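Local coordinates for protein P43 (Trichuris muris, PDB 6QIX) that is the major protein secreted by the whipworm, tethering itself to matrix and inhibiting interleukin-13 function, at residues C77-R82 / S151-H156; V101-S106 / G169-N174; C244-K249 / Q327-N332; H345-N350 / C356-Y361. All blocks are in the same frame, centred on the assembly; numbering follows the deposited sequence.

Contact 1 (C77-R82 / S151-H156); sequences CSFKFR and SIPKKH
F79 and P153 meet where the beginning of strand 79-85 lies against the loop that leads into strand 155-160, and the nearest pair is F79 CD2 and P153 CD at 3.4 Å. The phenyl ring owes this position to its first torsion: CG sits between the backbone N and the carbonyl carbon (chi1 64°), which brings the ring down onto the loop from a CB that already points toward it. The proline ring approaches obliquely, so the pair is neither a face nor an edge contact. One long side of the phenyl takes the proline, with P153 CG 3.7 Å from F79 CD2. Its far end takes isoleucine instead, F79 CZ lying 3.8 Å from I152 CD1. The CG1 branch of I152, beside the backbone N (chi1 -46°), brings that terminal methyl up to the ring.

The backbone of C77 adds a polar element. C77 O lies in the plane of the F79 ring, at its edge, and is 3.7 Å from P153 CG. A water donates to C77 O at 2.8 Å and accepts from K155 NZ, so the two segments are also joined through solvent. The same K155 NZ donates to P153 O at 2.8 Å, in the carbonyl plane, which fixes the end of an otherwise flexible chain; Y37 OH is a further partner of that amine.

Around the contact, F79 also packs on M42 of helix 39-49 and V99 of strand 95-101, while the C77-C168 disulfide ties the loop before strand 79-85 to strand 163-168, on which P153 and K155 rest.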
# COMPACT_ATOMS: atom_id res chain seq x y z
N CYS A 77 -10.12 -13.38 -9.76
CA CYS A 77 -9.92 -12.03 -9.23
C CYS A 77 -11.15 -11.13 -9.36
O CYS A 77 -11.19 -10.06 -8.74
CB CYS A 77 -8.72 -11.38 -9.94
SG CYS A 77 -7.13 -12.22 -9.63
N SER A 78 -12.13 -11.51 -10.17
CA SER A 78 -13.38 -10.78 -10.28
C SER A 78 -14.33 -11.20 -9.15
O SER A 78 -14.31 -12.35 -8.68
CB SER A 78 -14.00 -11.04 -11.66
OG SER A 78 -15.23 -10.38 -11.81
N PHE A 79 -15.17 -10.26 -8.73
CA PHE A 79 -15.99 -10.50 -7.56
C PHE A 79 -17.22 -9.61 -7.58
O PHE A 79 -17.21 -8.55 -8.21
CB PHE A 79 -15.21 -10.23 -6.27
CG PHE A 79 -14.79 -8.82 -6.11
CD1 PHE A 79 -15.54 -7.94 -5.34
CD2 PHE A 79 -13.63 -8.35 -6.74
CE1 PHE A 79 -15.14 -6.64 -5.16
CE2 PHE A 79 -13.23 -7.02 -6.57
CZ PHE A 79 -13.99 -6.17 -5.80
N LYS A 80 -18.28 -10.07 -6.93
CA LYS A 80 -19.46 -9.28 -6.62
C LYS A 80 -19.31 -8.67 -5.24
O LYS A 80 -18.62 -9.23 -4.39
CB LYS A 80 -20.72 -10.13 -6.63
CG LYS A 80 -20.89 -10.93 -7.86
CD LYS A 80 -22.26 -11.64 -7.77
CE LYS A 80 -22.53 -12.48 -8.99
NZ LYS A 80 -23.85 -13.12 -8.87
N PHE A 81 -20.00 -7.55 -5.02
CA PHE A 81 -19.96 -6.78 -3.78
C PHE A 81 -21.38 -6.36 -3.39
O PHE A 81 -22.23 -6.11 -4.24
CB PHE A 81 -19.03 -5.57 -3.97
CG PHE A 81 -18.96 -4.61 -2.81
CD1 PHE A 81 -18.11 -4.85 -1.73
CD2 PHE A 81 -19.66 -3.41 -2.84
CE1 PHE A 81 -18.00 -3.94 -0.69
CE2 PHE A 81 -19.56 -2.50 -1.79
CZ PHE A 81 -18.73 -2.77 -0.73
N ARG A 82 -21.60 -6.24 -2.09
CA ARG A 82 -22.82 -5.61 -1.59
C ARG A 82 -22.48 -4.86 -0.32
O ARG A 82 -21.48 -5.15 0.34
CB ARG A 82 -23.95 -6.62 -1.35
CG ARG A 82 -23.76 -7.58 -0.21
CD ARG A 82 -25.05 -8.42 -0.03
NE ARG A 82 -24.91 -9.41 1.03
CZ ARG A 82 -25.91 -10.15 1.50
NH1 ARG A 82 -27.14 -10.00 1.00
NH2 ARG A 82 -25.68 -11.03 2.46
N SER A 151 -11.05 -6.99 1.79
CA SER A 151 -12.05 -7.86 1.20
C SER A 151 -11.85 -8.04 -0.30
O SER A 151 -12.35 -9.02 -0.87
CB SER A 151 -13.46 -7.33 1.50
OG SER A 151 -13.72 -6.11 0.86
N ILE A 152 -11.07 -7.16 -0.93
CA ILE A 152 -10.74 -7.34 -2.35
C ILE A 152 -9.90 -8.60 -2.51
O ILE A 152 -8.96 -8.83 -1.71
CB ILE A 152 -9.98 -6.11 -2.89
CG1 ILE A 152 -10.67 -4.82 -2.45
CG2 ILE A 152 -9.81 -6.19 -4.40
CD1 ILE A 152 -11.80 -4.37 -3.30
N PRO A 153 -10.13 -9.42 -3.55
CA PRO A 153 -9.33 -10.65 -3.71
C PRO A 153 -7.84 -10.36 -3.83
O PRO A 153 -7.42 -9.43 -4.54
CB PRO A 153 -9.91 -11.27 -5.00
CG PRO A 153 -11.29 -10.74 -5.08
CD PRO A 153 -11.25 -9.35 -4.50
N LYS A 154 -7.03 -11.14 -3.11
CA LYS A 154 -5.60 -10.87 -3.01
C LYS A 154 -4.83 -11.54 -4.13
O LYS A 154 -5.06 -12.72 -4.46
CB LYS A 154 -5.11 -11.35 -1.65
CG LYS A 154 -5.69 -10.52 -0.49
CD LYS A 154 -4.98 -10.81 0.78
CE LYS A 154 -5.46 -9.88 1.88
NZ LYS A 154 -6.82 -10.28 2.28
N LYS A 155 -3.93 -10.80 -4.74
CA LYS A 155 -3.24 -11.29 -5.93
C LYS A 155 -1.99 -12.09 -5.57
O LYS A 155 -1.31 -11.81 -4.57
CB LYS A 155 -2.86 -10.13 -6.87
CG LYS A 155 -3.97 -9.62 -7.75
CD LYS A 155 -4.96 -8.89 -6.86
CE LYS A 155 -5.92 -8.02 -7.59
NZ LYS A 155 -7.19 -7.76 -6.78
N HIS A 156 -1.75 -13.14 -6.36
CA HIS A 156 -0.60 -14.04 -6.27
C HIS A 156 -0.03 -14.17 -7.68
O HIS A 156 -0.67 -14.76 -8.56
CB HIS A 156 -1.01 -15.41 -5.72
CG HIS A 156 -1.79 -15.33 -4.42
ND1 HIS A 156 -1.26 -14.82 -3.25
CD2 HIS A 156 -3.06 -15.70 -4.12
CE1 HIS A 156 -2.16 -14.89 -2.29
NE2 HIS A 156 -3.26 -15.42 -2.78
O HOH W 1 -9.54 -8.10 -7.72

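Contact 2 (V101-S106 / G169-N174); sequences VCHDHS and GDYEPN
H103 and Y171 meet at their ring borders: their centroids are 5.7 Å apart and their planes are inclined at 55°, so neither ring lies over the other. This is not a stack, and the geometry is not that of an edge-to-face pair. A single tyrosine carbon does the touching, Y171 CE2, which is 3.8 Å from H103 ND1 and equally 3.8 Å from H103 CE1. Both residues turn their CB toward the opposite segment. Both also carry CG beside the backbone N and opposite the carbonyl carbon (chi1 -65° for H103 and -71° for Y171), which sends each ring out to the meeting point.

The imidazole is held from its own segment too, for V101 CG1 sits 3.5 Å above the plane of the H103 ring, over its centre. On its polar side, H103 ND1 is hydrogen-bonded to H76 ND1. The H76 ring also stacks on Y171, so H76 touches both rings of the contact.

This is a small surface contact between two loop regions, burying 71 Å² over both sides. The H103 segment follows strand 95-101 and is pinned by the C102-C34 disulfide, while Y171 packs on C180 of strand 180-181, the strand that pairs with strand 172-173.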
# COMPACT_ATOMS: atom_id res chain seq x y z
N VAL A 101 -16.49 -14.08 -4.59
CA VAL A 101 -15.65 -14.24 -5.76
C VAL A 101 -16.46 -14.87 -6.89
O VAL A 101 -17.29 -15.77 -6.68
CB VAL A 101 -14.43 -15.11 -5.43
CG1 VAL A 101 -13.72 -15.50 -6.67
CG2 VAL A 101 -13.48 -14.40 -4.48
N CYS A 102 -16.20 -14.43 -8.10
CA CYS A 102 -16.79 -14.98 -9.31
C CYS A 102 -15.80 -16.00 -9.88
O CYS A 102 -14.94 -15.67 -10.69
CB CYS A 102 -17.11 -13.87 -10.30
SG CYS A 102 -18.41 -12.75 -9.72
N HIS A 103 -15.92 -17.26 -9.45
CA HIS A 103 -15.01 -18.31 -9.90
C HIS A 103 -15.26 -18.77 -11.34
O HIS A 103 -14.44 -19.52 -11.89
CB HIS A 103 -15.12 -19.51 -8.95
CG HIS A 103 -14.68 -19.23 -7.55
ND1 HIS A 103 -13.35 -19.09 -7.20
CD2 HIS A 103 -15.38 -19.08 -6.40
CE1 HIS A 103 -13.26 -18.89 -5.90
NE2 HIS A 103 -14.48 -18.87 -5.39
N ASP A 104 -16.35 -18.35 -11.97
CA ASP A 104 -16.51 -18.64 -13.39
C ASP A 104 -15.36 -18.05 -14.21
O ASP A 104 -14.96 -18.62 -15.22
CB ASP A 104 -17.85 -18.11 -13.90
CG ASP A 104 -19.04 -18.93 -13.43
OD1 ASP A 104 -18.87 -20.10 -12.95
OD2 ASP A 104 -20.17 -18.42 -13.55
N HIS A 105 -14.82 -16.92 -13.80
CA HIS A 105 -13.73 -16.31 -14.56
C HIS A 105 -12.42 -16.76 -13.95
O HIS A 105 -11.81 -16.08 -13.12
CB HIS A 105 -13.86 -14.80 -14.59
CG HIS A 105 -14.97 -14.35 -15.47
ND1 HIS A 105 -16.06 -13.66 -14.98
CD2 HIS A 105 -15.19 -14.51 -16.79
CE1 HIS A 105 -16.89 -13.39 -15.97
NE2 HIS A 105 -16.39 -13.90 -17.08
N SER A 106 -11.96 -17.93 -14.42
CA SER A 106 -10.92 -18.69 -13.76
C SER A 106 -9.64 -18.81 -14.57
O SER A 106 -8.63 -19.29 -14.03
CB SER A 106 -11.47 -20.10 -13.46
OG SER A 106 -12.02 -20.64 -14.66
N GLY A 169 -6.69 -14.98 -4.25
CA GLY A 169 -7.35 -15.61 -3.11
C GLY A 169 -6.84 -17.02 -2.85
O GLY A 169 -5.64 -17.21 -2.65
N ASP A 170 -7.75 -18.01 -2.76
CA ASP A 170 -7.35 -19.40 -2.55
C ASP A 170 -6.63 -20.03 -3.75
O ASP A 170 -6.18 -21.19 -3.65
CB ASP A 170 -8.60 -20.23 -2.21
CG ASP A 170 -9.32 -19.77 -0.95
OD1 ASP A 170 -8.71 -19.16 -0.05
OD2 ASP A 170 -10.53 -20.07 -0.84
N TYR A 171 -6.58 -19.35 -4.89
CA TYR A 171 -5.95 -19.86 -6.10
C TYR A 171 -4.61 -19.18 -6.32
O TYR A 171 -4.47 -17.98 -6.06
CB TYR A 171 -6.88 -19.66 -7.33
CG TYR A 171 -8.06 -20.60 -7.27
CD1 TYR A 171 -8.05 -21.81 -7.95
CD2 TYR A 171 -9.19 -20.29 -6.54
CE1 TYR A 171 -9.08 -22.67 -7.86
CE2 TYR A 171 -10.24 -21.17 -6.46
CZ TYR A 171 -10.18 -22.35 -7.12
OH TYR A 171 -11.23 -23.25 -7.07
N GLU A 172 -3.64 -19.96 -6.82
CA GLU A 172 -2.30 -19.51 -7.13
C GLU A 172 -1.86 -20.09 -8.46
O GLU A 172 -2.37 -21.14 -8.88
CB GLU A 172 -1.31 -19.95 -6.02
CG GLU A 172 -1.73 -19.43 -4.63
CD GLU A 172 -0.82 -19.80 -3.48
OE1 GLU A 172 0.24 -20.45 -3.73
OE2 GLU A 172 -1.17 -19.40 -2.31
N PRO A 173 -0.93 -19.45 -9.15
CA PRO A 173 -0.46 -20.02 -10.42
C PRO A 173 0.16 -21.38 -10.20
O PRO A 173 0.82 -21.62 -9.18
CB PRO A 173 0.57 -19.01 -10.92
CG PRO A 173 0.20 -17.71 -10.16
CD PRO A 173 -0.21 -18.21 -8.82
N ASN A 174 -0.11 -22.31 -11.14
CA ASN A 174 0.68 -23.52 -11.15
C ASN A 174 2.12 -23.18 -11.54
O ASN A 174 2.45 -22.04 -11.87
CB ASN A 174 0.09 -24.59 -12.09
CG ASN A 174 0.00 -24.16 -13.55
OD1 ASN A 174 0.45 -23.08 -13.97
ND2 ASN A 174 -0.59 -25.06 -14.34

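Contact 3 (C244-K249 / Q327-N332); sequences CSFRVK and QLPYSN
P329 packs on F246 where a two-stranded antiparallel sheet, strands 246-252 and 262-268, meets the loop leading from helix 315-325 into strand 331-336.

The apolar part of the contact is a proline-phenylalanine pair whose side chains are set at about a right angle. P329 CG is 3.6 Å from F246 CE2, and P329 CD lies 3.7 Å from that same carbon, so the proline meets one side of the phenyl. A first torsion of 63°, with CG between the backbone N and the carbonyl carbon, turns the ring to this side. C244 contributes less closely, its CB being 4.4 Å from P329 CB; its sulfur is in the disulfide to C344.

Carbonyl oxygens make up the second kind of contact. C244 O approaches P329 CG to 3.4 Å and lies in the plane of the F246 ring, at its edge. Q327 O instead stands above one face of that ring, displaced toward the rim, with F246 CE1 at 4.2 Å. K266 joins these features, making a cation-pi contact with F246 while K266 NZ hydrogen-bonds Q327 O.

The Q327 side-chain amide is bonded outside the two segments: Q327 NE2 bonds K323 O and E126 OE1, and Q327 OE1 accepts from Q130 NE2.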
# COMPACT_ATOMS: atom_id res chain seq x y z
N CYS A 244 6.63 13.14 6.81
CA CYS A 244 7.53 12.07 6.39
C CYS A 244 7.92 11.13 7.54
O CYS A 244 8.12 9.93 7.32
CB CYS A 244 8.79 12.69 5.73
SG CYS A 244 8.41 13.51 4.17
N SER A 245 8.03 11.67 8.76
CA SER A 245 8.21 10.82 9.95
C SER A 245 6.93 10.03 10.22
O SER A 245 5.83 10.48 9.93
CB SER A 245 8.58 11.69 11.15
OG SER A 245 8.93 10.89 12.26
N PHE A 246 7.08 8.82 10.76
CA PHE A 246 5.95 7.91 10.88
C PHE A 246 6.20 6.92 12.00
O PHE A 246 7.34 6.63 12.35
CB PHE A 246 5.68 7.12 9.57
CG PHE A 246 6.81 6.22 9.17
CD1 PHE A 246 6.74 4.88 9.39
CD2 PHE A 246 7.95 6.73 8.59
CE1 PHE A 246 7.77 4.04 9.04
CE2 PHE A 246 8.98 5.89 8.24
CZ PHE A 246 8.89 4.52 8.50
N ARG A 247 5.09 6.43 12.53
CA ARG A 247 5.06 5.35 13.51
C ARG A 247 4.69 4.04 12.83
O ARG A 247 3.99 4.02 11.82
CB ARG A 247 4.04 5.65 14.61
CG ARG A 247 4.17 7.04 15.22
CD ARG A 247 2.95 7.32 16.13
NE ARG A 247 2.97 8.65 16.75
CZ ARG A 247 3.66 9.00 17.84
NH1 ARG A 247 4.39 8.13 18.46
NH2 ARG A 247 3.61 10.26 18.31
N VAL A 248 5.13 2.95 13.45
CA VAL A 248 4.78 1.61 12.98
C VAL A 248 4.09 0.82 14.09
O VAL A 248 4.34 0.99 15.29
CB VAL A 248 6.00 0.83 12.46
CG1 VAL A 248 6.71 1.53 11.23
CG2 VAL A 248 7.00 0.64 13.56
N LYS A 249 3.24 -0.10 13.63
CA LYS A 249 2.55 -1.07 14.49
C LYS A 249 2.69 -2.44 13.86
O LYS A 249 2.51 -2.58 12.65
CB LYS A 249 1.08 -0.71 14.62
CG LYS A 249 0.28 -1.62 15.50
CD LYS A 249 -1.14 -1.11 15.70
CE LYS A 249 -1.16 0.09 16.64
NZ LYS A 249 -2.47 0.27 17.32
N GLN A 327 5.90 0.98 2.99
CA GLN A 327 5.65 1.89 4.10
C GLN A 327 6.73 2.94 4.24
O GLN A 327 6.58 3.87 5.04
CB GLN A 327 5.54 1.13 5.43
CG GLN A 327 4.59 -0.01 5.41
CD GLN A 327 3.25 0.33 4.89
OE1 GLN A 327 2.66 1.35 5.24
NE2 GLN A 327 2.70 -0.57 4.06
N LEU A 328 7.83 2.83 3.48
CA LEU A 328 8.85 3.87 3.56
C LEU A 328 8.27 5.22 3.11
O LEU A 328 7.39 5.27 2.25
CB LEU A 328 10.05 3.52 2.71
CG LEU A 328 10.92 2.44 3.36
CD1 LEU A 328 12.00 2.03 2.37
CD2 LEU A 328 11.59 2.92 4.67
N PRO A 329 8.79 6.31 3.63
CA PRO A 329 8.33 7.63 3.17
C PRO A 329 8.58 7.84 1.69
O PRO A 329 9.66 7.55 1.19
CB PRO A 329 9.17 8.60 4.02
CG PRO A 329 9.64 7.78 5.22
CD PRO A 329 9.81 6.39 4.69
N TYR A 330 7.58 8.37 0.99
CA TYR A 330 7.62 8.65 -0.44
C TYR A 330 7.36 10.14 -0.64
O TYR A 330 6.26 10.62 -0.36
CB TYR A 330 6.57 7.80 -1.16
CG TYR A 330 6.43 8.04 -2.66
CD1 TYR A 330 6.79 7.06 -3.56
CD2 TYR A 330 5.87 9.22 -3.17
CE1 TYR A 330 6.64 7.26 -4.92
CE2 TYR A 330 5.72 9.42 -4.53
CZ TYR A 330 6.10 8.43 -5.40
OH TYR A 330 5.97 8.56 -6.77
N SER A 331 8.34 10.85 -1.16
CA SER A 331 8.27 12.30 -1.20
C SER A 331 7.81 12.81 -2.57
O SER A 331 8.06 12.20 -3.63
CB SER A 331 9.64 12.90 -0.89
OG SER A 331 10.57 12.39 -1.81
N ASN A 332 7.17 13.97 -2.54
CA ASN A 332 6.98 14.82 -3.70
C ASN A 332 7.54 16.18 -3.33
O ASN A 332 7.28 16.67 -2.21
CB ASN A 332 5.51 14.95 -4.07
CG ASN A 332 4.75 13.65 -3.88
OD1 ASN A 332 4.63 12.85 -4.81
ND2 ASN A 332 4.23 13.42 -2.64

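Contact 4 (H345-N350 / C356-Y361); sequences HPYEPN and CVVKEY
K359 NZ donates to H345 ND1 at 2.8 Å, arriving at the edge of the imidazole, only 14° out of its plane. The lysine chain is fully extended beyond CG, which carries the amine across to a ring it meets at about a right angle. Y361 approaches the same rim, its OH 3.3 Å from H345 CE1.

Beside this, E348 runs past the lysine aliphatic chain, with E348 CD 3.7 Å from K359 CG. The carboxylate forms no salt bridge with the amine; two waters donate to E348 OE2 instead, one also donating to V358 O and the other accepting from E360 N. At the non-hydrogen-bonded Y347-V358 pair, V358 CG2 touches Y347 CE1 at 3.6 Å.

The contact belongs to a beta hairpin of strands 347-349 and 356-358, with H345, K359 and Y361 just beyond its strands. E348 and V357 form its antiparallel hydrogen-bonded pair, with E348 N to V357 O at 2.8 Å and V357 N to E348 O at 3.0 Å. Beyond the strands, K359 N reaches P346 O at 2.9 Å along an almost straight bond (176°), next to the cis peptide that precedes P346.

Further out, H345 NE2 bonds K127 O, which would fix the rotation of the imidazole and is consistent with ND1 acting as acceptor. Y347 stacks on F243, and the C356-C343 disulfide ties the second strand to strand 339-344.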
# COMPACT_ATOMS: atom_id res chain seq x y z
N HIS A 345 3.76 11.25 0.88
CA HIS A 345 2.47 10.63 0.66
C HIS A 345 1.87 10.22 2.01
O HIS A 345 2.55 9.56 2.81
CB HIS A 345 2.67 9.40 -0.24
CG HIS A 345 1.40 8.73 -0.65
ND1 HIS A 345 0.60 9.24 -1.64
CD2 HIS A 345 0.76 7.65 -0.15
CE1 HIS A 345 -0.46 8.47 -1.78
NE2 HIS A 345 -0.39 7.49 -0.89
N PRO A 346 0.57 10.50 2.25
CA PRO A 346 -0.45 10.97 1.29
C PRO A 346 -0.56 12.50 1.16
O PRO A 346 -1.57 13.02 0.67
CB PRO A 346 -1.74 10.40 1.85
CG PRO A 346 -1.51 10.43 3.34
CD PRO A 346 -0.03 10.04 3.51
N TYR A 347 0.48 13.21 1.57
CA TYR A 347 0.55 14.66 1.43
C TYR A 347 1.41 15.06 0.24
O TYR A 347 2.23 14.29 -0.25
CB TYR A 347 1.12 15.28 2.71
CG TYR A 347 0.26 15.03 3.95
CD1 TYR A 347 -0.65 16.00 4.39
CD2 TYR A 347 0.36 13.84 4.68
CE1 TYR A 347 -1.42 15.80 5.54
CE2 TYR A 347 -0.41 13.63 5.80
CZ TYR A 347 -1.30 14.60 6.22
OH TYR A 347 -2.07 14.37 7.33
N GLU A 348 1.22 16.30 -0.23
CA GLU A 348 2.03 16.87 -1.30
C GLU A 348 2.20 18.36 -1.02
O GLU A 348 1.40 18.95 -0.31
CB GLU A 348 1.36 16.65 -2.66
CG GLU A 348 -0.00 17.37 -2.77
CD GLU A 348 -0.80 17.09 -4.07
OE1 GLU A 348 -0.32 16.42 -5.01
OE2 GLU A 348 -1.96 17.54 -4.13
N PRO A 349 3.21 18.99 -1.60
CA PRO A 349 3.33 20.44 -1.39
C PRO A 349 2.13 21.16 -1.97
O PRO A 349 1.61 20.77 -3.03
CB PRO A 349 4.64 20.82 -2.10
CG PRO A 349 5.41 19.53 -2.22
CD PRO A 349 4.36 18.43 -2.36
N ASN A 350 1.70 22.23 -1.29
CA ASN A 350 0.74 23.16 -1.85
C ASN A 350 1.41 23.96 -3.00
O ASN A 350 2.58 23.77 -3.34
CB ASN A 350 0.17 24.06 -0.75
CG ASN A 350 1.17 25.06 -0.21
OD1 ASN A 350 2.33 25.08 -0.61
ND2 ASN A 350 0.71 25.88 0.75
N CYS A 356 2.11 21.61 3.48
CA CYS A 356 1.73 20.28 3.01
C CYS A 356 0.22 20.11 3.08
O CYS A 356 -0.42 20.46 4.09
CB CYS A 356 2.40 19.19 3.85
SG CYS A 356 4.22 19.14 3.70
N VAL A 357 -0.35 19.55 2.01
CA VAL A 357 -1.78 19.36 1.89
C VAL A 357 -2.06 17.93 1.44
O VAL A 357 -1.20 17.29 0.82
CB VAL A 357 -2.42 20.34 0.88
CG1 VAL A 357 -2.23 21.74 1.33
CG2 VAL A 357 -1.83 20.17 -0.52
N VAL A 358 -3.25 17.42 1.79
CA VAL A 358 -3.59 16.03 1.46
C VAL A 358 -3.86 15.95 -0.03
O VAL A 358 -4.51 16.85 -0.61
CB VAL A 358 -4.80 15.54 2.27
CG1 VAL A 358 -5.17 14.12 1.87
CG2 VAL A 358 -4.48 15.61 3.75
N LYS A 359 -3.33 14.92 -0.68
CA LYS A 359 -3.65 14.68 -2.08
C LYS A 359 -5.16 14.51 -2.29
O LYS A 359 -5.86 13.92 -1.45
CB LYS A 359 -2.90 13.45 -2.56
CG LYS A 359 -1.39 13.65 -2.73
CD LYS A 359 -0.76 12.35 -3.30
CE LYS A 359 0.78 12.40 -3.19
NZ LYS A 359 1.41 11.05 -3.59
N GLU A 360 -5.66 15.03 -3.42
CA GLU A 360 -7.11 15.14 -3.57
C GLU A 360 -7.79 13.78 -3.49
O GLU A 360 -8.86 13.66 -2.88
CB GLU A 360 -7.47 15.83 -4.89
CG GLU A 360 -8.94 16.13 -4.98
CD GLU A 360 -9.40 17.27 -4.07
OE1 GLU A 360 -8.55 18.04 -3.54
OE2 GLU A 360 -10.65 17.41 -3.91
N TYR A 361 -7.21 12.75 -4.10
CA TYR A 361 -7.90 11.47 -4.12
C TYR A 361 -7.85 10.78 -2.77
O TYR A 361 -8.56 9.80 -2.58
CB TYR A 361 -7.33 10.53 -5.21
CG TYR A 361 -5.89 10.12 -5.05
CD1 TYR A 361 -5.52 9.05 -4.24
CD2 TYR A 361 -4.89 10.80 -5.73
CE1 TYR A 361 -4.21 8.71 -4.11
CE2 TYR A 361 -3.59 10.44 -5.61
CZ TYR A 361 -3.25 9.41 -4.79
OH TYR A 361 -1.92 9.06 -4.68
O HOH W 2 -3.81 16.20 -5.35
O HOH W 3 -4.20 18.62 -2.79

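In the fold
Contacts 1 and 3 are buried and alike: in each, a phenylalanine two residues after a disulfide cysteine packs on a proline just before a strand. They lie on opposite sides of the chain's centre, about 27 Å apart between centres. Contact 2 is a surface meeting of two rings; it touches contact 1 through K154 O to G169 N and S78 O to C102 N, probable hydrogen bonds. Contact 4, partly buried, is bound by direct hydrogen bonds, unlike the other three, and adjoins contact 3, where Y330 O probably accepts from H345 N. Apolar ring packing thus dominates the buried pair, and polar bonding the local hairpin.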